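Local coordinates for protein aromatic-amino-acid transaminase TyrB (Burkholderia cenocepacia K56-2Valvano, PDB 4WD2) that probably transfers amino groups between aromatic amino acids and 2-oxo acids, using pyridoxal phosphate bound to the enzyme as a Schiff base, at residues V268-A273 against E277-Q282; L115-D120 against A284-S289; D367-V372 against A397-K402; H373-L378 against V393-D398. All blocks are in the same frame, centred on the assembly; numbering follows the deposited sequence.

In the fold
All four contacts have buried apolar centres, yet they lie in two regions on opposite sides of the chain's centre. Contacts 1 and 2 share helix 273-288 in what is probably the large domain of this fold type I enzyme, about 14 Å apart between centres, and both touch the second subunit; there, charged side chains and bridging waters lie beside the valines. Contacts 3 and 4 share helix 393-405, probably in the small domain, with about 6 Å between centres. No other chain of the assembly touches them. They meet through methyl and methylene groups, and the salt bridges in contact 3 stay within each helix. About 17 Å separates the nearest atoms of contacts 2 and 4.

Contact 1. Residues V268-A273 against E277-Q282; sequences VVCEDA and ERVLGQ
Val279 reaches from its helix with two methyls, and each finds a different residue of the chain leaving strand 264-269. With CG1 anti to the backbone N (chi1 164°), this methyl lies 4.0 Å from CB of Val268, and the two valine side chains cross at about a right angle. The other branch, CG2, is 3.8 Å from SG of Cys270, whose sulfur is set beside its own backbone N. One forked side chain thus holds both the strand end and the start of the turn against the helix. The turn closes where Glu277 N donates to Ala273 O at 3.1 Å, a first-turn helical bond.

Beside this apolar patch, opposite charges face each other through water. Arg278 does not touch the two acids opposite it; two waters lie in the plane of its guanidinium, at the edge. One accepts from Arg278 NH2 and donates to Glu271 OE2, 3.0 Å from each. The second, 2.8 Å from Arg278 NH1, donates to Asp272 OD1. That same OD1 also caps the helix by accepting from Ala275 N. Arg278 has further partners in the backbone carbonyls of Ile13 and Phe10 of the second subunit, which probably fix the rotation of its flat group.

Strand 264-269 runs antiparallel to both its neighbours in the central sheet, 103-108 and 246-251, and helix 273-288 follows it directly. Phe121 of helix 110-125 packs on Val279 from the same chain, while Phe10 of the second subunit covers Val268 and Cys270.

Contact 2. Residues L115-D120 against A284-S289; sequences LKVGAD and AGAVRS
Asp120 OD2 receives hydrogen bonds from two waters, each of which carries the contact across to the helix of Ala286. One water, 2.7 Å from Asp120 OD2, also donates to Ser289 OG. The other, at 2.9 Å from Asp120 OD2, donates in addition to Ala286 O. Ser289 OG itself donates to Ala286 O at 2.7 Å, which closes a ring of carboxylate, waters, hydroxyl and carbonyl; chi1 of 66° folds the hydroxyl back toward that carbonyl. The remaining carboxylate oxygen, OD1, takes a salt bridge on its syn side from Lys116 NZ at 3.0 Å, so both oxygens of Asp120 are engaged.

Beneath this polar layer the helices meet through small apolar groups. Val117 splits the work between its branches: CG1 lies 4.0 Å from CB of Ala286, and CG2 4.1 Å from CG2 of Val287. The axes of the short helical segments pass 9.0 Å apart at 108°, and the backbones come nearest at Val117 and Ala286.

Leu115 packs on Phe217 of strand 215-220 and on His141, and Ala119 on Phe145 of helix 141-147. From the end of helix 273-288, Arg288 extends to the second subunit, bonding Asn140 and Tyr16 there.

Contact 3. Residues D367-V372 against A397-K402; sequences DALREV and ADAIGK
Leu369 carries this contact alone from its helix, and its two methyls straddle the methylene of Ile400. Its chi1 of -162° sets CG anti to the backbone N, while chi2 of 54° turns the fork so that CD1 leads. That methyl presses on CB of Ala399 at 3.7 Å and lies 3.9 Å from CG1 of Ile400. CD2 meets the same methylene, its distance to Ile400 CG1 being 4.0 Å. Ile400 keeps CG1 beside its own backbone N and extends onward to CD1 with chi2 near 180°, so the shaft of the isoleucine, not its tip, receives the leucine.

The charged side chains are folded onto their own helices. Arg370 lays its guanidinium over Asp367 O and donates through NH2 to Asp367 OD1 at 2.8 Å, approaching from above the carboxylate plane. Its NE gives a second in-plane N-H to Glu371 OE2, also at 2.8 Å, on the anti side. On the partner helix Lys402 NZ bridges back one turn to Asp398 OD2 at 2.8 Å.

The chemistry therefore divides: salt bridges brace each helix internally, whereas between the two segments the contact is purely apolar and contributes no directional bond of its own.

Contact 4. Residues H373-L378 against V393-D398; sequences HGVYIL and VGIVAD
Val375 meets Ile395 and Val396 through its methyls, and the path out from its CB shows how a single short side chain can bind a strand to a helix. CB of Val375 points toward the helix but stops short of it, 5.1 Å from CG2 of Val396. Beyond it the side chain forks. With chi1 at 168°, CG1 is anti to the backbone N and comes to 4.5 Å from CG2 of Val396. CG2 takes the other direction and reaches two residues: it is 4.4 Å from CG2 of Val396 and equally 4.4 Å from CG2 of Ile395. The Val396 methyl therefore sits opposite both prongs of the fork, while Ile395 borders one of them. These are loose van der Waals distances, so the contact is a light one, three branched side chains meeting by their methyls. Leu369 and Ala399 help to complete the hydrophobic surround of Val375.

The chain reaches this position through Gly374, whose positive phi of 58° marks the departure from helix 363-371. The ring of Tyr376, which follows Val375, packs elsewhere: it meets Phe28 edge-to-face. Gly374 O lies at the edge of the Tyr376 ring, in its plane, and Tyr376 OH hydrogen-bonds to Asp31.

In the fold, strand 375-376 pairs in parallel with strand 37-38, near the start of the chain, through backbone bonds of Gly374 and Tyr376 to Val37. Helix 393-405 lies on the Val375 side of that small sheet, and Val396 and Ala397 also pack on Ile333 of the long helix 309-338.

Contact 1. Residues V268-A273 against E277-Q282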
loop_
_atom_site.group_PDB
_atom_site.type_symbol
_atom_site.label_atom_id
_atom_site.label_comp_id
_atom_site.label_asym_id
_atom_site.label_seq_id
_atom_site.Cartn_x
_atom_site.Cartn_y
_atom_site.Cartn_z
ATOM N N VAL A 268 9.744 6.218 -14.260
ATOM C CA VAL A 268 11.079 6.797 -14.269
ATOM C C VAL A 268 11.643 6.744 -15.689
ATOM O O VAL A 268 11.664 5.682 -16.317
ATOM C CB VAL A 268 12.014 6.070 -13.281
ATOM C CG1 VAL A 268 13.376 6.751 -13.231
ATOM C CG2 VAL A 268 11.388 6.037 -11.895
ATOM N N VAL A 269 12.072 7.901 -16.194
ATOM C CA VAL A 269 12.636 8.013 -17.535
ATOM C C VAL A 269 14.149 7.906 -17.465
ATOM O O VAL A 269 14.795 8.712 -16.796
ATOM C CB VAL A 269 12.254 9.344 -18.196
ATOM C CG1 VAL A 269 12.781 9.406 -19.625
ATOM C CG2 VAL A 269 10.748 9.549 -18.157
ATOM N N CYS A 270 14.714 6.923 -18.161
ATOM C CA CYS A 270 16.136 6.599 -18.016
ATOM C C CYS A 270 16.915 6.791 -19.316
ATOM O O CYS A 270 16.323 7.000 -20.374
ATOM C CB CYS A 270 16.298 5.159 -17.522
ATOM S SG CYS A 270 15.340 4.788 -16.037
ATOM N N GLU A 271 18.243 6.710 -19.235
ATOM C CA GLU A 271 19.097 7.033 -20.376
ATOM C C GLU A 271 18.986 6.017 -21.521
ATOM O O GLU A 271 19.183 6.375 -22.684
ATOM C CB GLU A 271 20.561 7.176 -19.931
ATOM C CG GLU A 271 21.121 6.003 -19.137
ATOM C CD GLU A 271 21.004 6.182 -17.625
ATOM O OE1 GLU A 271 19.962 6.685 -17.146
ATOM O OE2 GLU A 271 21.965 5.813 -16.916
ATOM N N ASP A 272 18.685 4.760 -21.204
ATOM C CA ASP A 272 18.376 3.768 -22.242
ATOM C C ASP A 272 17.516 2.634 -21.688
ATOM O O ASP A 272 17.206 2.608 -20.495
ATOM C CB ASP A 272 19.659 3.209 -22.888
ATOM C CG ASP A 272 20.600 2.551 -21.890
ATOM O OD1 ASP A 272 20.158 2.147 -20.796
ATOM O OD2 ASP A 272 21.799 2.419 -22.220
ATOM N N ALA A 273 17.129 1.699 -22.550
ATOM C CA ALA A 273 16.230 0.622 -22.140
ATOM C C ALA A 273 16.873 -0.287 -21.095
ATOM O O ALA A 273 16.193 -0.794 -20.205
ATOM C CB ALA A 273 15.792 -0.184 -23.338
ATOM N N GLU A 277 15.302 -1.011 -17.293
ATOM C CA GLU A 277 15.006 -2.333 -16.762
ATOM C C GLU A 277 15.689 -2.562 -15.401
ATOM O O GLU A 277 15.127 -3.201 -14.517
ATOM C CB GLU A 277 15.397 -3.397 -17.795
ATOM C CG GLU A 277 14.274 -3.652 -18.823
ATOM C CD GLU A 277 14.754 -3.880 -20.256
ATOM O OE1 GLU A 277 14.319 -3.113 -21.141
ATOM O OE2 GLU A 277 15.525 -4.836 -20.510
ATOM N N ARG A 278 16.891 -2.021 -15.227
ATOM C CA ARG A 278 17.570 -2.137 -13.938
ATOM C C ARG A 278 16.814 -1.310 -12.905
ATOM O O ARG A 278 16.613 -1.748 -11.769
ATOM C CB ARG A 278 19.030 -1.681 -14.014
ATOM C CG ARG A 278 19.893 -2.495 -14.966
ATOM C CD ARG A 278 21.376 -2.192 -14.788
ATOM N NE ARG A 278 21.660 -0.758 -14.733
ATOM C CZ ARG A 278 21.948 -0.002 -15.788
ATOM N NH1 ARG A 278 21.991 -0.530 -17.005
ATOM N NH2 ARG A 278 22.185 1.292 -15.629
ATOM N N VAL A 279 16.390 -0.116 -13.307
ATOM C CA VAL A 279 15.627 0.747 -12.416
ATOM C C VAL A 279 14.299 0.085 -12.036
ATOM O O VAL A 279 13.930 0.083 -10.864
ATOM C CB VAL A 279 15.381 2.131 -13.042
ATOM C CG1 VAL A 279 14.278 2.876 -12.308
ATOM C CG2 VAL A 279 16.666 2.942 -13.035
ATOM N N LEU A 280 13.600 -0.500 -13.007
ATOM C CA LEU A 280 12.310 -1.133 -12.717
ATOM C C LEU A 280 12.466 -2.228 -11.665
ATOM O O LEU A 280 11.630 -2.368 -10.772
ATOM C CB LEU A 280 11.671 -1.711 -13.987
ATOM C CG LEU A 280 10.249 -2.271 -13.808
ATOM C CD1 LEU A 280 9.273 -1.178 -13.401
ATOM C CD2 LEU A 280 9.753 -2.983 -15.062
ATOM N N GLY A 281 13.547 -2.994 -11.767
ATOM C CA GLY A 281 13.828 -4.045 -10.806
ATOM C C GLY A 281 14.045 -3.511 -9.401
ATOM O O GLY A 281 13.639 -4.141 -8.421
ATOM N N GLN A 282 14.697 -2.356 -9.288
ATOM C CA GLN A 282 14.966 -1.792 -7.973
ATOM C C GLN A 282 13.736 -1.077 -7.424
ATOM O O GLN A 282 13.577 -0.957 -6.210
ATOM C CB GLN A 282 16.172 -0.847 -8.012
ATOM C CG GLN A 282 17.488 -1.547 -8.369
ATOM C CD GLN A 282 17.841 -2.685 -7.416
ATOM O OE1 GLN A 282 17.397 -2.718 -6.261
ATOM N NE2 GLN A 282 18.647 -3.627 -7.898
HETATM O O HOH W 1 23.295 3.280 -17.657
HETATM O O HOH W 2 22.524 1.142 -19.170
#

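Contact 2. Residues L115-D120 against A284-S289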
loop_
_atom_site.group_PDB
_atom_site.type_symbol
_atom_site.label_atom_id
_atom_site.label_comp_id
_atom_site.label_asym_id
_atom_site.label_seq_id
_atom_site.Cartn_x
_atom_site.Cartn_y
_atom_site.Cartn_z
ATOM N N LEU A 115 5.100 8.403 -4.780
ATOM C CA LEU A 115 6.076 9.285 -4.162
ATOM C C LEU A 115 6.948 8.498 -3.179
ATOM O O LEU A 115 8.167 8.693 -3.117
ATOM C CB LEU A 115 5.368 10.447 -3.459
ATOM C CG LEU A 115 4.705 11.500 -4.359
ATOM C CD1 LEU A 115 3.737 12.371 -3.554
ATOM C CD2 LEU A 115 5.752 12.364 -5.038
ATOM N N LYS A 116 6.315 7.598 -2.432
ATOM C CA LYS A 116 7.016 6.773 -1.455
ATOM C C LYS A 116 8.001 5.821 -2.110
ATOM O O LYS A 116 9.158 5.759 -1.703
ATOM C CB LYS A 116 6.027 5.968 -0.606
ATOM C CG LYS A 116 6.687 5.004 0.378
ATOM C CD LYS A 116 7.634 5.725 1.345
ATOM C CE LYS A 116 8.078 4.820 2.495
ATOM N NZ LYS A 116 9.222 5.434 3.229
ATOM N N VAL A 117 7.535 5.059 -3.098
ATOM C CA VAL A 117 8.390 4.080 -3.768
ATOM C C VAL A 117 9.561 4.793 -4.426
ATOM O O VAL A 117 10.709 4.340 -4.328
ATOM C CB VAL A 117 7.606 3.251 -4.821
ATOM C CG1 VAL A 117 8.564 2.474 -5.711
ATOM C CG2 VAL A 117 6.635 2.292 -4.125
ATOM N N GLY A 118 9.268 5.917 -5.080
ATOM C CA GLY A 118 10.299 6.745 -5.677
ATOM C C GLY A 118 11.306 7.257 -4.656
ATOM O O GLY A 118 12.517 7.177 -4.879
ATOM N N ALA A 119 10.812 7.797 -3.541
ATOM C CA ALA A 119 11.679 8.287 -2.465
ATOM C C ALA A 119 12.591 7.197 -1.896
ATOM O O ALA A 119 13.776 7.443 -1.638
ATOM C CB ALA A 119 10.838 8.903 -1.334
ATOM N N ASP A 120 12.041 6.006 -1.679
ATOM C CA ASP A 120 12.817 4.904 -1.109
ATOM C C ASP A 120 13.921 4.432 -2.076
ATOM O O ASP A 120 15.039 4.129 -1.657
ATOM C CB ASP A 120 11.896 3.732 -0.731
ATOM C CG ASP A 120 11.128 3.971 0.578
ATOM O OD1 ASP A 120 11.425 4.953 1.290
ATOM O OD2 ASP A 120 10.239 3.157 0.905
ATOM N N ALA A 284 10.753 -2.364 -7.990
ATOM C CA ALA A 284 10.107 -3.575 -7.470
ATOM C C ALA A 284 10.705 -3.966 -6.113
ATOM O O ALA A 284 9.996 -4.439 -5.231
ATOM C CB ALA A 284 10.241 -4.726 -8.465
ATOM N N GLY A 285 12.015 -3.763 -5.960
ATOM C CA GLY A 285 12.699 -3.970 -4.692
ATOM C C GLY A 285 12.137 -3.099 -3.583
ATOM O O GLY A 285 11.959 -3.556 -2.456
ATOM N N ALA A 286 11.858 -1.839 -3.894
ATOM C CA ALA A 286 11.271 -0.929 -2.919
ATOM C C ALA A 286 9.882 -1.407 -2.515
ATOM O O ALA A 286 9.518 -1.377 -1.338
ATOM C CB ALA A 286 11.205 0.487 -3.480
ATOM N N VAL A 287 9.116 -1.865 -3.499
ATOM C CA VAL A 287 7.796 -2.442 -3.251
ATOM C C VAL A 287 7.881 -3.688 -2.360
ATOM O O VAL A 287 7.084 -3.853 -1.429
ATOM C CB VAL A 287 7.086 -2.803 -4.584
ATOM C CG1 VAL A 287 5.768 -3.517 -4.318
ATOM C CG2 VAL A 287 6.850 -1.555 -5.402
ATOM N N ARG A 288 8.850 -4.559 -2.640
ATOM C CA ARG A 288 9.049 -5.782 -1.856
ATOM C C ARG A 288 9.340 -5.486 -0.387
ATOM O O ARG A 288 8.984 -6.265 0.497
ATOM C CB ARG A 288 10.196 -6.621 -2.443
ATOM C CG ARG A 288 10.444 -7.924 -1.698
ATOM C CD ARG A 288 11.710 -8.649 -2.162
ATOM N NE ARG A 288 11.974 -9.818 -1.325
ATOM C CZ ARG A 288 13.149 -10.436 -1.229
ATOM N NH1 ARG A 288 14.190 -10.002 -1.927
ATOM N NH2 ARG A 288 13.280 -11.492 -0.431
ATOM N N SER A 289 9.991 -4.358 -0.135
ATOM C CA SER A 289 10.374 -3.976 1.216
ATOM C C SER A 289 9.219 -3.280 1.923
ATOM O O SER A 289 9.319 -2.926 3.098
ATOM C CB SER A 289 11.606 -3.061 1.188
ATOM O OG SER A 289 11.324 -1.813 0.566
HETATM O O HOH W 3 8.491 1.536 -0.824
HETATM O O HOH W 4 10.442 0.724 2.117
#

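Contact 3. Residues D367-V372 against A397-K402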
loop_
_atom_site.group_PDB
_atom_site.type_symbol
_atom_site.label_atom_id
_atom_site.label_comp_id
_atom_site.label_asym_id
_atom_site.label_seq_id
_atom_site.Cartn_x
_atom_site.Cartn_y
_atom_site.Cartn_z
ATOM N N ASP A 367 -10.991 33.856 9.288
ATOM C CA ASP A 367 -11.834 33.749 10.480
ATOM C C ASP A 367 -13.162 34.453 10.251
ATOM O O ASP A 367 -14.223 33.913 10.557
ATOM C CB ASP A 367 -11.151 34.351 11.710
ATOM C CG ASP A 367 -10.044 33.475 12.265
ATOM O OD1 ASP A 367 -10.037 32.255 11.996
ATOM O OD2 ASP A 367 -9.183 34.020 12.990
ATOM N N ALA A 368 -13.092 35.674 9.726
ATOM C CA ALA A 368 -14.292 36.458 9.445
ATOM C C ALA A 368 -15.202 35.743 8.449
ATOM O O ALA A 368 -16.411 35.651 8.654
ATOM C CB ALA A 368 -13.917 37.833 8.926
ATOM N N LEU A 369 -14.611 35.237 7.374
ATOM C CA LEU A 369 -15.346 34.487 6.360
ATOM C C LEU A 369 -16.154 33.350 6.983
ATOM O O LEU A 369 -17.312 33.129 6.627
ATOM C CB LEU A 369 -14.374 33.937 5.314
ATOM C CG LEU A 369 -14.913 33.493 3.956
ATOM C CD1 LEU A 369 -15.716 34.622 3.316
ATOM C CD2 LEU A 369 -13.751 33.066 3.058
ATOM N N ARG A 370 -15.535 32.639 7.922
ATOM C CA ARG A 370 -16.185 31.530 8.617
ATOM C C ARG A 370 -17.233 32.016 9.613
ATOM O O ARG A 370 -18.410 31.666 9.520
ATOM C CB ARG A 370 -15.140 30.675 9.343
ATOM C CG ARG A 370 -15.725 29.519 10.146
ATOM C CD ARG A 370 -14.654 28.757 10.924
ATOM N NE ARG A 370 -14.039 29.568 11.973
ATOM C CZ ARG A 370 -12.829 30.117 11.884
ATOM N NH1 ARG A 370 -12.099 29.933 10.791
ATOM N NH2 ARG A 370 -12.346 30.843 12.888
ATOM N N GLU A 371 -16.798 32.829 10.568
ATOM C CA GLU A 371 -17.640 33.200 11.694
ATOM C C GLU A 371 -18.794 34.102 11.283
ATOM O O GLU A 371 -19.922 33.928 11.743
ATOM C CB GLU A 371 -16.802 33.880 12.779
ATOM C CG GLU A 371 -15.702 32.997 13.374
ATOM C CD GLU A 371 -16.244 31.774 14.108
ATOM O OE1 GLU A 371 -17.312 31.869 14.750
ATOM O OE2 GLU A 371 -15.600 30.708 14.038
ATOM N N VAL A 372 -18.523 35.059 10.406
ATOM C CA VAL A 372 -19.560 36.003 9.990
ATOM C C VAL A 372 -20.374 35.478 8.808
ATOM O O VAL A 372 -21.594 35.582 8.801
ATOM C CB VAL A 372 -18.959 37.376 9.618
ATOM C CG1 VAL A 372 -20.061 38.365 9.255
ATOM C CG2 VAL A 372 -18.139 37.914 10.774
ATOM N N ALA A 397 -19.084 34.381 -3.412
ATOM C CA ALA A 397 -18.562 35.609 -4.012
ATOM C C ALA A 397 -18.992 36.839 -3.208
ATOM O O ALA A 397 -18.228 37.785 -3.039
ATOM C CB ALA A 397 -19.022 35.730 -5.447
ATOM N N ASP A 398 -20.224 36.812 -2.714
ATOM C CA ASP A 398 -20.750 37.893 -1.887
ATOM C C ASP A 398 -19.963 37.997 -0.581
ATOM O O ASP A 398 -19.533 39.077 -0.180
ATOM C CB ASP A 398 -22.233 37.657 -1.604
ATOM C CG ASP A 398 -22.908 38.851 -0.971
ATOM O OD1 ASP A 398 -22.959 39.919 -1.622
ATOM O OD2 ASP A 398 -23.409 38.716 0.164
ATOM N N ALA A 399 -19.779 36.854 0.070
ATOM C CA ALA A 399 -19.030 36.758 1.318
ATOM C C ALA A 399 -17.598 37.290 1.179
ATOM O O ALA A 399 -17.192 38.194 1.904
ATOM C CB ALA A 399 -19.017 35.298 1.808
ATOM N N ILE A 400 -16.841 36.725 0.244
ATOM C CA ILE A 400 -15.451 37.116 0.032
ATOM C C ILE A 400 -15.339 38.575 -0.419
ATOM O O ILE A 400 -14.450 39.306 0.027
ATOM C CB ILE A 400 -14.769 36.187 -0.998
ATOM C CG1 ILE A 400 -14.650 34.772 -0.430
ATOM C CG2 ILE A 400 -13.389 36.701 -1.382
ATOM C CD1 ILE A 400 -13.959 33.812 -1.365
ATOM N N GLY A 401 -16.253 39.000 -1.290
ATOM C CA GLY A 401 -16.304 40.384 -1.729
ATOM C C GLY A 401 -16.467 41.350 -0.570
ATOM O O GLY A 401 -15.766 42.355 -0.491
ATOM N N LYS A 402 -17.391 41.043 0.339
ATOM C CA LYS A 402 -17.608 41.880 1.519
ATOM C C LYS A 402 -16.388 41.893 2.436
ATOM O O LYS A 402 -15.994 42.946 2.928
ATOM C CB LYS A 402 -18.835 41.408 2.299
ATOM C CG LYS A 402 -20.156 41.741 1.630
ATOM C CD LYS A 402 -21.318 41.170 2.412
ATOM C CE LYS A 402 -22.641 41.451 1.726
ATOM N NZ LYS A 402 -23.731 40.595 2.278
#

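Contact 4. Residues H373-L378 against V393-D398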
loop_
_atom_site.group_PDB
_atom_site.type_symbol
_atom_site.label_atom_id
_atom_site.label_comp_id
_atom_site.label_asym_id
_atom_site.label_seq_id
_atom_site.Cartn_x
_atom_site.Cartn_y
_atom_site.Cartn_z
ATOM N N HIS A 373 -19.711 34.891 7.817
ATOM C CA HIS A 373 -20.396 34.574 6.566
ATOM C C HIS A 373 -20.631 33.080 6.352
ATOM O O HIS A 373 -21.162 32.678 5.319
ATOM C CB HIS A 373 -19.612 35.156 5.389
ATOM C CG HIS A 373 -19.398 36.634 5.490
ATOM N ND1 HIS A 373 -20.350 37.553 5.106
ATOM C CD2 HIS A 373 -18.347 37.353 5.952
ATOM C CE1 HIS A 373 -19.894 38.773 5.322
ATOM N NE2 HIS A 373 -18.680 38.679 5.834
ATOM N N GLY A 374 -20.250 32.264 7.331
ATOM C CA GLY A 374 -20.446 30.825 7.251
ATOM C C GLY A 374 -19.790 30.134 6.064
ATOM O O GLY A 374 -20.246 29.081 5.626
ATOM N N VAL A 375 -18.724 30.726 5.532
ATOM C CA VAL A 375 -17.994 30.130 4.417
ATOM C C VAL A 375 -16.633 29.643 4.909
ATOM O O VAL A 375 -15.857 30.416 5.480
ATOM C CB VAL A 375 -17.816 31.127 3.251
ATOM C CG1 VAL A 375 -16.807 30.602 2.227
ATOM C CG2 VAL A 375 -19.159 31.407 2.581
ATOM N N TYR A 376 -16.348 28.360 4.689
ATOM C CA TYR A 376 -15.186 27.722 5.301
ATOM C C TYR A 376 -14.059 27.420 4.302
ATOM O O TYR A 376 -14.231 26.617 3.380
ATOM C CB TYR A 376 -15.605 26.414 5.995
ATOM C CG TYR A 376 -16.475 26.560 7.233
ATOM C CD1 TYR A 376 -17.745 27.134 7.168
ATOM C CD2 TYR A 376 -16.043 26.079 8.462
ATOM C CE1 TYR A 376 -18.547 27.248 8.307
ATOM C CE2 TYR A 376 -16.838 26.182 9.606
ATOM C CZ TYR A 376 -18.087 26.766 9.521
ATOM O OH TYR A 376 -18.868 26.875 10.657
ATOM N N ILE A 377 -12.911 28.069 4.494
ATOM C CA ILE A 377 -11.699 27.738 3.751
ATOM C C ILE A 377 -10.548 27.546 4.740
ATOM O O ILE A 377 -10.720 27.766 5.935
ATOM C CB ILE A 377 -11.336 28.822 2.703
ATOM C CG1 ILE A 377 -11.027 30.163 3.369
ATOM C CG2 ILE A 377 -12.449 28.980 1.684
ATOM C CD1 ILE A 377 -10.541 31.218 2.397
ATOM N N LEU A 378 -9.384 27.115 4.258
ATOM C CA LEU A 378 -8.269 26.835 5.160
ATOM C C LEU A 378 -7.645 28.110 5.702
ATOM O O LEU A 378 -7.787 29.176 5.104
ATOM C CB LEU A 378 -7.187 26.005 4.459
ATOM C CG LEU A 378 -7.525 24.574 4.044
ATOM C CD1 LEU A 378 -6.241 23.821 3.743
ATOM C CD2 LEU A 378 -8.330 23.867 5.123
ATOM N N VAL A 393 -22.131 29.508 -5.278
ATOM C CA VAL A 393 -21.087 30.385 -5.807
ATOM C C VAL A 393 -21.444 31.868 -5.610
ATOM O O VAL A 393 -20.565 32.691 -5.365
ATOM C CB VAL A 393 -20.787 30.088 -7.306
ATOM C CG1 VAL A 393 -21.978 30.414 -8.191
ATOM C CG2 VAL A 393 -19.531 30.832 -7.768
ATOM N N GLY A 394 -22.728 32.203 -5.680
ATOM C CA GLY A 394 -23.158 33.559 -5.398
ATOM C C GLY A 394 -22.937 33.922 -3.939
ATOM O O GLY A 394 -22.468 35.017 -3.631
ATOM N N ILE A 395 -23.286 32.995 -3.046
ATOM C CA ILE A 395 -23.115 33.163 -1.605
ATOM C C ILE A 395 -21.645 33.395 -1.262
ATOM O O ILE A 395 -21.305 34.285 -0.488
ATOM C CB ILE A 395 -23.645 31.929 -0.841
ATOM C CG1 ILE A 395 -25.176 31.922 -0.839
ATOM C CG2 ILE A 395 -23.105 31.885 0.585
ATOM C CD1 ILE A 395 -25.776 30.658 -0.261
ATOM N N VAL A 396 -20.776 32.598 -1.871
ATOM C CA VAL A 396 -19.342 32.711 -1.646
ATOM C C VAL A 396 -18.761 34.029 -2.169
ATOM O O VAL A 396 -18.022 34.710 -1.459
ATOM C CB VAL A 396 -18.596 31.542 -2.302
ATOM C CG1 VAL A 396 -17.088 31.746 -2.198
ATOM C CG2 VAL A 396 -19.019 30.232 -1.655
ATOM N N ALA A 397 -19.084 34.381 -3.412
ATOM C CA ALA A 397 -18.562 35.609 -4.012
ATOM C C ALA A 397 -18.992 36.839 -3.208
ATOM O O ALA A 397 -18.228 37.785 -3.039
ATOM C CB ALA A 397 -19.022 35.730 -5.447
ATOM N N ASP A 398 -20.224 36.812 -2.714
ATOM C CA ASP A 398 -20.750 37.893 -1.887
ATOM C C ASP A 398 -19.963 37.997 -0.581
ATOM O O ASP A 398 -19.533 39.077 -0.180
ATOM C CB ASP A 398 -22.233 37.657 -1.604
ATOM C CG ASP A 398 -22.908 38.851 -0.971
ATOM O OD1 ASP A 398 -22.959 39.919 -1.622
ATOM O OD2 ASP A 398 -23.409 38.716 0.164
#